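Local atomic coordinates of quinoline 2-oxidoreductase large subunit (Pseudomonas putida, PDB entry 1T3Q), a protein that probably hydroxylates quinoline at carbon 2 as the molybdenum-bearing large subunit of an oxidoreductase that uses molybdopterin cytosine dinucleotide. Residues H510-T513 with L514-A518. Numbering follows the deposited sequence.
Sequences HETT and LAQIA. With MCN (pterin cytosine dinucleotide), chain N.
H510 grips the diphosphate of the pterin cytosine dinucleotide with its ring, from the very start of the helix, while its CB rests on CD1 of L514, one turn on, at 3.8 Å. NE2 gives its N-H to phosphate oxygen O2B at 2.7 Å, almost straight (171°), with the oxygen at the ring edge and near its plane. CG lies anti to the carbonyl carbon (chi1 -62°), which carries the imidazole out toward the cofactor. T513 faces the ribose of the same dinucleotide: its OG1 is 2.7 Å from O2' and is also hydrogen-bonded to G509 O. H510 and T513 lie on the first turn of helix 510-522 and belong to the cofactor pocket; this helix is the crossover of a beta-alpha-beta unit between strands 497-501 and 529-532, within the molybdopterin-binding domain. An alanine in place of H510 would probably leave O2B without this donor and open a gap beside the diphosphate. Behind the ring, H510 O accepts L514 N at 2.9 Å, and L514 packs onward against I531 and I557. T512 O takes Q516 N at 3.2 Å and, weakly, A515 N; T513 O takes I517 N. The extended Q516 side chain passes the threonines, its OE1 3.7 Å from T513 CG2, and its buried amide is satisfied by N671 at OE1 and by the carbonyls of S13 and T16 at NE2.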
ATOM      1  N   HIS B 510     -18.438  12.431   0.682  1.00 18.78           N
ATOM      2  CA  HIS B 510     -18.953  11.090   0.996  1.00 18.62           C
ATOM      3  C   HIS B 510     -18.407  10.490   2.286  1.00 17.64           C
ATOM      4  O   HIS B 510     -19.123   9.838   3.038  1.00 16.96           O
ATOM      5  CB  HIS B 510     -18.615  10.116  -0.135  1.00 19.52           C
ATOM      6  CG  HIS B 510     -19.230  10.471  -1.447  1.00 19.69           C
ATOM      7  ND1 HIS B 510     -18.852   9.873  -2.630  1.00 21.60           N
ATOM      8  CD2 HIS B 510     -20.212  11.343  -1.765  1.00 21.18           C
ATOM      9  CE1 HIS B 510     -19.578  10.360  -3.619  1.00 20.46           C
ATOM     10  NE2 HIS B 510     -20.412  11.254  -3.120  1.00 22.28           N
ATOM     11  N   GLU B 511     -17.115  10.684   2.511  1.00 16.81           N
ATOM     12  CA  GLU B 511     -16.444  10.153   3.680  1.00 16.57           C
ATOM     13  C   GLU B 511     -17.138  10.604   4.964  1.00 17.78           C
ATOM     14  O   GLU B 511     -17.096   9.917   5.986  1.00 17.65           O
ATOM     15  CB  GLU B 511     -14.982  10.603   3.645  1.00 17.57           C
ATOM     16  CG  GLU B 511     -14.112  10.100   4.761  1.00 21.77           C
ATOM     17  CD  GLU B 511     -12.637  10.347   4.473  1.00 23.80           C
ATOM     18  OE1 GLU B 511     -11.836  10.327   5.425  1.00 24.84           O
ATOM     19  OE2 GLU B 511     -12.286  10.555   3.288  1.00 24.14           O
ATOM     20  N   THR B 512     -17.795  11.753   4.901  1.00 15.74           N
ATOM     21  CA  THR B 512     -18.502  12.276   6.060  1.00 15.74           C
ATOM     22  C   THR B 512     -20.002  11.981   5.992  1.00 14.22           C
ATOM     23  O   THR B 512     -20.567  11.402   6.916  1.00 16.02           O
ATOM     24  CB  THR B 512     -18.282  13.806   6.190  1.00 15.04           C
ATOM     25  OG1 THR B 512     -16.893  14.066   6.444  1.00 16.36           O
ATOM     26  CG2 THR B 512     -19.116  14.381   7.325  1.00 15.12           C
ATOM     27  N   THR B 513     -20.641  12.350   4.889  1.00 15.34           N
ATOM     28  CA  THR B 513     -22.078  12.142   4.762  1.00 15.93           C
ATOM     29  C   THR B 513     -22.544  10.687   4.759  1.00 16.36           C
ATOM     30  O   THR B 513     -23.613  10.383   5.287  1.00 15.87           O
ATOM     31  CB  THR B 513     -22.637  12.863   3.518  1.00 17.28           C
ATOM     32  OG1 THR B 513     -21.895  12.482   2.353  1.00 17.06           O
ATOM     33  CG2 THR B 513     -22.546  14.371   3.707  1.00 16.70           C
ATOM     34  N   LEU B 514     -21.765   9.784   4.174  1.00 16.08           N
ATOM     35  CA  LEU B 514     -22.178   8.387   4.169  1.00 16.18           C
ATOM     36  C   LEU B 514     -22.113   7.834   5.593  1.00 16.81           C
ATOM     37  O   LEU B 514     -22.880   6.945   5.957  1.00 16.04           O
ATOM     38  CB  LEU B 514     -21.294   7.554   3.224  1.00 17.20           C
ATOM     39  CG  LEU B 514     -21.389   7.920   1.735  1.00 16.75           C
ATOM     40  CD1 LEU B 514     -20.496   6.984   0.917  1.00 18.51           C
ATOM     41  CD2 LEU B 514     -22.842   7.824   1.262  1.00 19.00           C
ATOM     42  N   ALA B 515     -21.200   8.368   6.403  1.00 14.88           N
ATOM     43  CA  ALA B 515     -21.072   7.917   7.782  1.00 15.99           C
ATOM     44  C   ALA B 515     -22.307   8.361   8.558  1.00 16.65           C
ATOM     45  O   ALA B 515     -22.794   7.637   9.424  1.00 16.11           O
ATOM     46  CB  ALA B 515     -19.809   8.507   8.426  1.00 15.60           C
ATOM     47  N   GLN B 516     -22.788   9.565   8.251  1.00 15.82           N
ATOM     48  CA  GLN B 516     -23.972  10.115   8.902  1.00 16.98           C
ATOM     49  C   GLN B 516     -25.178   9.222   8.627  1.00 17.46           C
ATOM     50  O   GLN B 516     -26.010   8.993   9.506  1.00 17.92           O
ATOM     51  CB  GLN B 516     -24.245  11.533   8.390  1.00 17.32           C
ATOM     52  CG  GLN B 516     -23.232  12.567   8.873  1.00 15.86           C
ATOM     53  CD  GLN B 516     -23.533  13.960   8.354  1.00 17.52           C
ATOM     54  OE1 GLN B 516     -22.932  14.416   7.386  1.00 16.70           O
ATOM     55  NE2 GLN B 516     -24.483  14.641   8.994  1.00 18.02           N
ATOM     56  N   ILE B 517     -25.265   8.714   7.403  1.00 17.96           N
ATOM     57  CA  ILE B 517     -26.364   7.835   7.015  1.00 17.61           C
ATOM     58  C   ILE B 517     -26.282   6.507   7.765  1.00 19.32           C
ATOM     59  O   ILE B 517     -27.268   6.050   8.344  1.00 19.25           O
ATOM     60  CB  ILE B 517     -26.337   7.536   5.489  1.00 19.58           C
ATOM     61  CG1 ILE B 517     -26.626   8.816   4.700  1.00 19.23           C
ATOM     62  CG2 ILE B 517     -27.361   6.447   5.151  1.00 20.51           C
ATOM     63  CD1 ILE B 517     -26.441   8.670   3.199  1.00 16.58           C
ATOM     64  N   ALA B 518     -25.102   5.891   7.759  1.00 17.73           N
ATOM     65  CA  ALA B 518     -24.918   4.608   8.425  1.00 18.27           C
ATOM     66  C   ALA B 518     -25.174   4.703   9.925  1.00 18.63           C
ATOM     67  O   ALA B 518     -25.755   3.797  10.527  1.00 19.14           O
ATOM     68  CB  ALA B 518     -23.508   4.080   8.164  1.00 17.41           C
TER
HETATM   69  N1  MCN N4921     -25.751  15.810  -0.122  1.00 16.26           N
HETATM   70  C2  MCN N4921     -26.369  15.908   1.168  1.00 17.71           C
HETATM   71  N3  MCN N4921     -27.744  15.741   1.128  1.00 16.25           N
HETATM   72  C4  MCN N4921     -28.522  15.507  -0.001  1.00 15.67           C
HETATM   73  C5  MCN N4921     -27.835  15.430  -1.297  1.00 15.91           C
HETATM   74  C6  MCN N4921     -26.470  15.576  -1.352  1.00 17.25           C
HETATM   75  O2  MCN N4921     -25.714  16.143   2.159  1.00 17.61           O
HETATM   76  N4  MCN N4921     -29.826  15.357   0.082  1.00 13.95           N
HETATM   77  C1' MCN N4921     -24.183  15.954  -0.114  1.00 15.96           C
HETATM   78  C2D MCN N4921     -23.460  14.530  -0.141  1.00 19.06           C
HETATM   79  O2' MCN N4921     -22.210  14.589   0.633  1.00 20.10           O
HETATM   80  C3' MCN N4921     -23.280  14.262  -1.621  1.00 20.24           C
HETATM   81  C4D MCN N4921     -22.971  15.612  -2.221  1.00 18.65           C
HETATM   82  O4D MCN N4921     -23.643  16.608  -1.298  1.00 17.65           O
HETATM   83  O3' MCN N4921     -22.177  13.311  -1.822  1.00 22.30           O
HETATM   84  C5' MCN N4921     -23.304  15.771  -3.732  1.00 17.83           C
HETATM   85  O5' MCN N4921     -24.639  15.351  -3.868  1.00 23.29           O
HETATM   86  PA  MCN N4921     -25.134  14.222  -4.854  1.00 20.98           P
HETATM   87  O1A MCN N4921     -25.534  13.065  -3.992  1.00 21.80           O
HETATM   88  O2A MCN N4921     -26.135  14.927  -5.754  1.00 24.80           O
HETATM   89  O3A MCN N4921     -24.024  13.751  -5.947  1.00 23.69           O
HETATM   90  PB  MCN N4921     -22.729  12.821  -5.799  1.00 25.09           P
HETATM   91  O1B MCN N4921     -22.944  11.633  -6.679  1.00 25.15           O
HETATM   92  O2B MCN N4921     -22.402  12.565  -4.357  1.00 25.71           O
HETATM   93  O3B MCN N4921     -21.547  13.739  -6.377  1.00 25.61           O
HETATM   94  C10 MCN N4921     -21.324  13.839  -7.761  1.00 24.40           C
HETATM   95  C9' MCN N4921     -21.828  15.188  -8.157  1.00 23.70           C
HETATM   96  C8' MCN N4921     -21.494  15.306  -9.663  1.00 24.73           C
HETATM   97  S8' MCN N4921     -22.308  14.116 -10.720  1.00 26.68           S
HETATM   98  C7' MCN N4921     -20.694  16.216 -10.224  1.00 24.68           C
HETATM   99  S7' MCN N4921     -20.307  16.323 -11.964  1.00 23.51           S
HETATM  100  C6' MCN N4921     -19.970  17.233  -9.277  1.00 19.96           C
HETATM  101  C7  MCN N4921     -20.761  17.445  -8.014  1.00 21.70           C
HETATM  102  O9' MCN N4921     -21.050  16.212  -7.376  1.00 25.06           O
HETATM  103  N5' MCN N4921     -18.543  16.721  -9.152  1.00 19.96           N
HETATM  104  C4A MCN N4921     -17.937  17.371  -8.005  1.00 19.82           C
HETATM  105  N8' MCN N4921     -19.986  18.295  -7.048  1.00 21.01           N
HETATM  106  C4B MCN N4921     -18.568  18.157  -7.024  1.00 21.18           C
HETATM  107  N1' MCN N4921     -17.935  18.773  -5.915  1.00 20.95           N
HETATM  108  C2' MCN N4921     -16.600  18.562  -5.832  1.00 21.14           C
HETATM  109  N2' MCN N4921     -15.948  19.140  -4.801  1.00 21.33           N
HETATM  110  N3' MCN N4921     -15.900  17.780  -6.729  1.00 20.91           N
HETATM  111  C4' MCN N4921     -16.477  17.110  -7.872  1.00 21.48           C
HETATM  112  O4' MCN N4921     -15.795  16.443  -8.610  1.00 19.82           O